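Local atomic coordinates of polyhomeotic-proximal chromatin protein (Drosophila melanogaster, PDB entry 1KW4), a protein that maintains the transcriptionally repressed state of homeotic genes during development as a Polycomb group component of the PRC1 complex, represented here by its SAM domain. Residues 21-26 with 38-43; 47-52 with 73-78; 56-61 with 66-71. The protein carries 1 engineered substitution. All blocks are in the same frame, centred on the assembly; numbering follows the deposited sequence.

Contact 1: residues 21-26 with 38-43; sequences DVSNFI and DFIQQE
With chi1 at -64° in Ile26 and -84° in Phe39, the branch CG1 of the isoleucine and the ring carbon CG of the phenylalanine each stand opposite their own carbonyl carbon, and both groups extend into the space between helix 19-27 and helix 36-41. The result is a CH-pi contact: Ile26 CG1 lies 3.8 Å from the centroid of the Phe39 ring, only 4° off the ring normal, so the methylene sits over the middle of the face. Beyond it the same chain runs on across the face, bringing Ile26 CD1 to 3.8 Å from Phe39 CZ. Val22 CG1 approaches the ring obliquely, 3.9 Å from Phe39 CD2, one helical turn back.

The second patch pairs Ser23 with Ile40. Here the methylene does the touching, Ser23 CB lying 3.6 Å from Ile40 CG1, while Ser23 OG is hydrogen-bonded to Asp20 O in the preceding turn. The backbones are close at this point, with Ser23 CA and Phe39 CA 6.3 Å apart. Ile71 of helix 65-78 touches both Ile26 and Phe39 and so extends the packing to a third helix. Replacing Phe39 with an alanine would probably open a gap beneath Ile26 and deprive Val22 and Ile71 of a shared packing surface.

No hydrogen bond crosses between the two segments. Their association therefore rests on dispersion and on exclusion of water around the buried Val22, Ser23, Ile26 and Phe39, with the Ile40 side exposed, and depends on how well the ring face and the aliphatic branches fit.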
# COMPACT_ATOMS: atom_id res chain seq x y z
N ASP A 21 5.85 -6.25 -6.07
CA ASP A 21 6.44 -4.91 -6.04
C ASP A 21 5.78 -4.09 -4.92
O ASP A 21 6.45 -3.38 -4.17
CB ASP A 21 6.24 -4.18 -7.37
CG ASP A 21 7.07 -4.75 -8.51
OD1 ASP A 21 8.16 -5.31 -8.24
OD2 ASP A 21 6.65 -4.62 -9.68
N VAL A 22 4.45 -4.16 -4.83
CA VAL A 22 3.72 -3.43 -3.80
C VAL A 22 4.12 -3.91 -2.40
O VAL A 22 4.27 -3.11 -1.49
CB VAL A 22 2.19 -3.58 -3.98
CG1 VAL A 22 1.44 -3.04 -2.75
CG2 VAL A 22 1.73 -2.83 -5.24
N SER A 23 4.32 -5.22 -2.24
CA SER A 23 4.69 -5.76 -0.93
C SER A 23 6.06 -5.22 -0.48
O SER A 23 6.29 -5.00 0.71
CB SER A 23 4.70 -7.30 -0.95
OG SER A 23 5.82 -7.81 -1.65
N ASN A 24 6.96 -5.01 -1.43
CA ASN A 24 8.28 -4.48 -1.09
C ASN A 24 8.18 -3.00 -0.73
O ASN A 24 8.91 -2.51 0.15
CB ASN A 24 9.25 -4.69 -2.26
CG ASN A 24 9.77 -6.12 -2.32
OD1 ASN A 24 10.40 -6.60 -1.38
ND2 ASN A 24 9.51 -6.81 -3.43
N PHE A 25 7.28 -2.29 -1.40
CA PHE A 25 7.03 -0.87 -1.13
C PHE A 25 6.52 -0.71 0.31
O PHE A 25 6.99 0.15 1.06
CB PHE A 25 6.00 -0.34 -2.15
CG PHE A 25 5.45 1.03 -1.82
CD1 PHE A 25 6.24 2.17 -1.96
CD2 PHE A 25 4.13 1.17 -1.41
CE1 PHE A 25 5.71 3.43 -1.69
CE2 PHE A 25 3.59 2.43 -1.14
CZ PHE A 25 4.39 3.57 -1.29
N ILE A 26 5.56 -1.55 0.69
CA ILE A 26 4.99 -1.50 2.04
C ILE A 26 6.05 -1.88 3.09
O ILE A 26 6.14 -1.25 4.15
CB ILE A 26 3.75 -2.45 2.14
CG1 ILE A 26 2.64 -1.97 1.20
CG2 ILE A 26 3.24 -2.52 3.58
CD1 ILE A 26 2.15 -0.53 1.48
N ASP A 38 -0.74 -8.93 4.55
CA ASP A 38 -2.12 -8.57 4.22
C ASP A 38 -2.21 -8.08 2.77
O ASP A 38 -3.15 -8.42 2.05
CB ASP A 38 -2.64 -7.49 5.16
CG ASP A 38 -2.71 -7.96 6.60
OD1 ASP A 38 -3.21 -9.08 6.83
OD2 ASP A 38 -2.26 -7.21 7.50
N PHE A 39 -1.24 -7.27 2.34
CA PHE A 39 -1.25 -6.77 0.97
C PHE A 39 -1.09 -7.92 -0.02
O PHE A 39 -1.74 -7.95 -1.07
CB PHE A 39 -0.14 -5.72 0.76
CG PHE A 39 -0.54 -4.33 1.17
CD1 PHE A 39 -0.54 -3.96 2.51
CD2 PHE A 39 -0.99 -3.42 0.22
CE1 PHE A 39 -0.98 -2.69 2.90
CE2 PHE A 39 -1.44 -2.15 0.60
CZ PHE A 39 -1.44 -1.79 1.94
N ILE A 40 -0.23 -8.88 0.31
CA ILE A 40 -0.02 -10.03 -0.57
C ILE A 40 -1.29 -10.88 -0.62
O ILE A 40 -1.73 -11.28 -1.71
CB ILE A 40 1.17 -10.89 -0.09
CG1 ILE A 40 2.47 -10.09 -0.22
CG2 ILE A 40 1.27 -12.18 -0.92
CD1 ILE A 40 3.69 -10.77 0.41
N GLN A 41 -1.88 -11.14 0.54
CA GLN A 41 -3.09 -11.96 0.62
C GLN A 41 -4.27 -11.34 -0.14
O GLN A 41 -5.07 -12.06 -0.73
CB GLN A 41 -3.48 -12.18 2.09
CG GLN A 41 -4.76 -13.00 2.27
CD GLN A 41 -5.13 -13.19 3.72
OE1 GLN A 41 -5.36 -12.22 4.45
NE2 GLN A 41 -5.20 -14.45 4.16
N GLN A 42 -4.38 -10.02 -0.12
CA GLN A 42 -5.47 -9.35 -0.82
C GLN A 42 -5.13 -9.05 -2.28
O GLN A 42 -5.92 -8.41 -2.99
CB GLN A 42 -5.86 -8.06 -0.10
CG GLN A 42 -6.48 -8.28 1.28
CD GLN A 42 -7.71 -9.17 1.23
OE1 GLN A 42 -8.64 -8.91 0.47
NE2 GLN A 42 -7.72 -10.21 2.05
N GLU A 43 -3.96 -9.51 -2.72
CA GLU A 43 -3.47 -9.34 -4.09
C GLU A 43 -3.53 -7.89 -4.57
O GLU A 43 -4.07 -7.59 -5.64
CB GLU A 43 -4.26 -10.25 -5.04
CG GLU A 43 -4.27 -11.70 -4.56
CD GLU A 43 -5.03 -12.63 -5.50
OE1 GLU A 43 -6.15 -12.27 -5.91
OE2 GLU A 43 -4.50 -13.72 -5.80

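Contact 2: residues 47-52 with 73-78. Engineered in segment 47-52: Arg51 (natural residue Leu).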
# COMPACT_ATOMS: atom_id res chain seq x y z
N GLN A 47 -2.21 -1.07 -9.73
CA GLN A 47 -3.50 -0.51 -10.12
C GLN A 47 -4.44 -0.43 -8.93
O GLN A 47 -5.18 0.54 -8.78
CB GLN A 47 -4.11 -1.35 -11.25
CG GLN A 47 -3.43 -1.16 -12.59
CD GLN A 47 -3.85 0.12 -13.29
OE1 GLN A 47 -3.81 1.21 -12.70
NE2 GLN A 47 -4.25 0.01 -14.55
N ALA A 48 -4.42 -1.46 -8.08
CA ALA A 48 -5.28 -1.47 -6.90
C ALA A 48 -4.79 -0.46 -5.87
O ALA A 48 -5.59 0.21 -5.21
CB ALA A 48 -5.30 -2.87 -6.28
N LEU A 49 -3.47 -0.35 -5.72
CA LEU A 49 -2.88 0.59 -4.77
C LEU A 49 -3.31 2.03 -5.04
O LEU A 49 -3.55 2.81 -4.11
CB LEU A 49 -1.35 0.48 -4.82
CG LEU A 49 -0.56 1.34 -3.84
CD1 LEU A 49 -0.89 0.93 -2.41
CD2 LEU A 49 0.94 1.19 -4.10
N LEU A 50 -3.41 2.38 -6.32
CA LEU A 50 -3.81 3.72 -6.70
C LEU A 50 -5.25 4.04 -6.28
O LEU A 50 -5.61 5.21 -6.10
CB LEU A 50 -3.67 3.90 -8.22
CG LEU A 50 -2.22 3.96 -8.73
CD1 LEU A 50 -2.19 3.84 -10.24
CD2 LEU A 50 -1.58 5.26 -8.27
N ARG A 51 -6.06 3.00 -6.09
CA ARG A 51 -7.46 3.16 -5.70
C ARG A 51 -7.71 3.07 -4.20
O ARG A 51 -8.80 3.43 -3.73
CB ARG A 51 -8.32 2.10 -6.40
CG ARG A 51 -8.34 2.22 -7.90
CD ARG A 51 -8.93 3.55 -8.34
NE ARG A 51 -10.11 3.94 -7.58
CZ ARG A 51 -11.19 3.18 -7.39
NH1 ARG A 51 -11.25 1.96 -7.89
NH2 ARG A 51 -12.21 3.65 -6.69
N LEU A 52 -6.73 2.58 -3.44
CA LEU A 52 -6.89 2.44 -2.00
C LEU A 52 -7.07 3.75 -1.25
O LEU A 52 -6.24 4.66 -1.33
CB LEU A 52 -5.69 1.69 -1.40
CG LEU A 52 -5.78 0.16 -1.39
CD1 LEU A 52 -4.45 -0.44 -0.93
CD2 LEU A 52 -6.91 -0.28 -0.47
N ALA A 73 -0.69 8.83 1.72
CA ALA A 73 0.12 10.02 1.48
C ALA A 73 1.34 9.77 0.59
O ALA A 73 1.66 10.59 -0.28
CB ALA A 73 0.58 10.62 2.81
N LYS A 74 2.03 8.65 0.82
CA LYS A 74 3.20 8.33 0.02
C LYS A 74 2.81 8.10 -1.44
O LYS A 74 3.48 8.57 -2.35
CB LYS A 74 3.90 7.09 0.57
CG LYS A 74 5.25 6.80 -0.08
CD LYS A 74 6.23 7.94 0.15
CE LYS A 74 7.59 7.63 -0.45
NZ LYS A 74 8.57 8.73 -0.20
N VAL A 75 1.71 7.37 -1.65
CA VAL A 75 1.24 7.10 -3.00
C VAL A 75 0.87 8.41 -3.70
O VAL A 75 1.17 8.60 -4.88
CB VAL A 75 0.01 6.16 -2.98
CG1 VAL A 75 -0.58 6.01 -4.37
CG2 VAL A 75 0.42 4.79 -2.44
N GLU A 76 0.23 9.32 -2.96
CA GLU A 76 -0.16 10.61 -3.52
C GLU A 76 1.06 11.42 -3.95
O GLU A 76 1.07 12.05 -5.01
CB GLU A 76 -0.96 11.43 -2.50
CG GLU A 76 -2.26 10.80 -2.05
CD GLU A 76 -3.00 11.65 -1.03
OE1 GLU A 76 -2.36 12.09 -0.05
OE2 GLU A 76 -4.22 11.86 -1.19
N SER A 77 2.10 11.40 -3.12
CA SER A 77 3.32 12.15 -3.41
C SER A 77 4.05 11.62 -4.64
O SER A 77 4.60 12.40 -5.43
CB SER A 77 4.27 12.13 -2.20
OG SER A 77 4.79 10.83 -1.98
N ILE A 78 4.07 10.31 -4.80
CA ILE A 78 4.73 9.68 -5.94
C ILE A 78 3.93 9.94 -7.21
O ILE A 78 4.48 10.38 -8.22
CB ILE A 78 4.87 8.16 -5.73
CG1 ILE A 78 5.75 7.88 -4.51
CG2 ILE A 78 5.47 7.51 -6.98
CD1 ILE A 78 5.90 6.41 -4.18
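Between 47-52 and 73-78, CA atoms come closest at Leu50 and Val75, 7.1 Å apart, a separation that side chains must bridge between helix 46-51 and the long C-terminal helix 65-78. Val75 supplies the bridge from its helix, one methyl for each of two leucines. Its CG2 meets the branch point of Leu49, with Val75 CG2 3.9 Å from Leu49 CG, and both leucine methyls lie only slightly farther off. The extended first torsion of Leu49 (chi1 -177°, CG trans to the backbone N) carries this fork across. Val75 CG1 takes the other neighbour, lying 4.1 Å from Leu50 CD2, at the less buried margin of the contact.

Within helix 65-78, Lys74 O accepts two bonds from the same side of its carbonyl plane: Ser77 OG at 2.6 Å, tilted 26° from that plane, and the helical Ile78 N. The hydroxyl is thereby tied back to its own helix.

Trp17 also touches Leu49, and Ile14 touches Leu50, so the segment before the first helix covers this region. Such apolar seating of the C-terminal helix against the bundle of shorter helices is the architecture of the SAM domain.

Contact 3: residues 56-61 with 66-71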
# COMPACT_ATOMS: atom_id res chain seq x y z
N HIS A 56 -10.77 2.02 3.07
CA HIS A 56 -10.50 0.64 2.70
C HIS A 56 -9.42 0.02 3.58
O HIS A 56 -9.52 -1.14 3.98
CB HIS A 56 -10.06 0.57 1.23
CG HIS A 56 -11.08 1.09 0.27
ND1 HIS A 56 -10.74 1.81 -0.85
CD2 HIS A 56 -12.43 0.98 0.25
CE1 HIS A 56 -11.84 2.12 -1.52
NE2 HIS A 56 -12.88 1.63 -0.87
N LEU A 57 -8.39 0.80 3.86
CA LEU A 57 -7.28 0.35 4.69
C LEU A 57 -7.73 0.09 6.13
O LEU A 57 -7.48 -0.99 6.68
CB LEU A 57 -6.17 1.41 4.69
CG LEU A 57 -5.48 1.67 3.35
CD1 LEU A 57 -4.60 2.91 3.43
CD2 LEU A 57 -4.66 0.45 2.96
N VAL A 58 -8.39 1.07 6.73
CA VAL A 58 -8.85 0.96 8.10
C VAL A 58 -10.03 0.00 8.25
O VAL A 58 -9.97 -0.94 9.04
CB VAL A 58 -9.26 2.35 8.66
CG1 VAL A 58 -9.82 2.21 10.07
CG2 VAL A 58 -8.05 3.27 8.67
N ASN A 59 -11.09 0.23 7.49
CA ASN A 59 -12.28 -0.62 7.58
C ASN A 59 -12.12 -1.99 6.94
O ASN A 59 -12.25 -3.01 7.62
CB ASN A 59 -13.49 0.10 6.97
CG ASN A 59 -13.84 1.38 7.70
OD1 ASN A 59 -14.06 1.38 8.91
ND2 ASN A 59 -13.90 2.49 6.96
N ALA A 60 -11.84 -2.02 5.64
CA ALA A 60 -11.69 -3.29 4.93
C ALA A 60 -10.48 -4.12 5.34
O ALA A 60 -10.57 -5.34 5.44
CB ALA A 60 -11.66 -3.03 3.42
N MSE A 61 -9.34 -3.47 5.58
CA MSE A 61 -8.14 -4.20 5.96
C MSE A 61 -7.80 -4.21 7.46
O MSE A 61 -6.83 -4.84 7.87
CB MSE A 61 -6.95 -3.69 5.13
CG MSE A 61 -7.11 -3.97 3.62
SE MSE A 61 -5.67 -3.36 2.45
CE MSE A 61 -4.30 -4.62 3.00
N GLY A 66 -2.65 5.43 11.71
CA GLY A 66 -1.36 6.01 11.39
C GLY A 66 -0.76 5.41 10.14
O GLY A 66 -0.44 6.12 9.18
N PRO A 67 -0.57 4.08 10.11
CA PRO A 67 -0.01 3.42 8.94
C PRO A 67 -0.85 3.67 7.69
O PRO A 67 -0.32 3.90 6.61
CB PRO A 67 0.00 1.95 9.35
CG PRO A 67 0.26 2.02 10.82
CD PRO A 67 -0.65 3.15 11.26
N ALA A 68 -2.17 3.64 7.84
CA ALA A 68 -3.07 3.86 6.72
C ALA A 68 -2.86 5.25 6.10
O ALA A 68 -2.81 5.38 4.87
CB ALA A 68 -4.53 3.70 7.16
N LEU A 69 -2.73 6.27 6.94
CA LEU A 69 -2.52 7.63 6.44
C LEU A 69 -1.19 7.78 5.71
O LEU A 69 -1.11 8.46 4.68
CB LEU A 69 -2.57 8.63 7.59
CG LEU A 69 -3.94 8.84 8.24
CD1 LEU A 69 -3.78 9.69 9.50
CD2 LEU A 69 -4.89 9.51 7.26
N LYS A 70 -0.15 7.14 6.24
CA LYS A 70 1.18 7.21 5.64
C LYS A 70 1.21 6.56 4.26
O LYS A 70 1.88 7.06 3.35
CB LYS A 70 2.20 6.57 6.58
CG LYS A 70 2.40 7.38 7.86
CD LYS A 70 2.78 6.53 9.06
CE LYS A 70 4.22 6.05 8.99
NZ LYS A 70 4.59 5.35 10.25
N ILE A 71 0.50 5.45 4.09
CA ILE A 71 0.47 4.77 2.80
C ILE A 71 -0.23 5.64 1.75
O ILE A 71 0.30 5.85 0.65
CB ILE A 71 -0.24 3.40 2.90
CG1 ILE A 71 0.61 2.45 3.75
CG2 ILE A 71 -0.47 2.81 1.50
CD1 ILE A 71 -0.10 1.16 4.11
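No ring face or side-chain amide lies between Leu57 and Ala68; the flat group that a side chain meets here is the backbone carbonyl of Ala68, whose oxygen is 3.4 Å from Leu57 CD1. The remaining contacts are aliphatic. They join helix 54-60 of the SAM domain to the start of its C-terminal helix, 65-78, two helices separated by a short turn. The local axes of 56-60 and 66-71 run at 148° to each other, roughly antiparallel, with a closest approach of 9.4 Å.

Ala68 is the small residue at the point of nearest backbone approach, where Leu57 CA and Ala68 CA are 5.8 Å apart. Its methyl packs against two successive residues of the facing helix: Ala68 CB lies 3.7 Å from Leu57 CB and 3.9 Å from Val58 CG2. Leu57, whose CG stands opposite the carbonyl carbon (chi1 -65°), sends CD1 past this methyl toward the next turn, where Leu57 CD1 makes a longer contact of 4.4 Å with Ile71 CB. The leucine thus lies across one turn of the partner helix, touching both Ala68 and Ile71.

Phe39 of helix 36-41 touches Leu57 and links it to the interior of the domain. Met63, in the turn between the helices, is hydrogen-bonded to Leu57 backbone to backbone, and the side chain of Leu57 also packs on it.

Residues 56-60 form a widened, pi-type turn, in which the backbone N of Met61, a selenomethionine, donates to His56 O at 2.8 Å and only weakly to Leu57 O.

How the contacts relate
The three contacts touch one another, their centres about 12 to 13 Å apart. Contact 1 closes before the others open along the chain, whereas contact 3 is nested within the loop closed by contact 2, and both of these use helix 65-78. Side chains connect them directly. Contact 1 reaches contact 2 through Phe25 CZ, 3.6 Å from Lys74 CG, and contact 3 through Phe39 CE1, 3.8 Å from Met61 CE. Between contacts 2 and 3, Leu52 CD1 lies 4.0 Å from Leu57 CD2. Together they pack the helices of a single SAM domain, the unit that assembles into polyhomeotic's helical polymer.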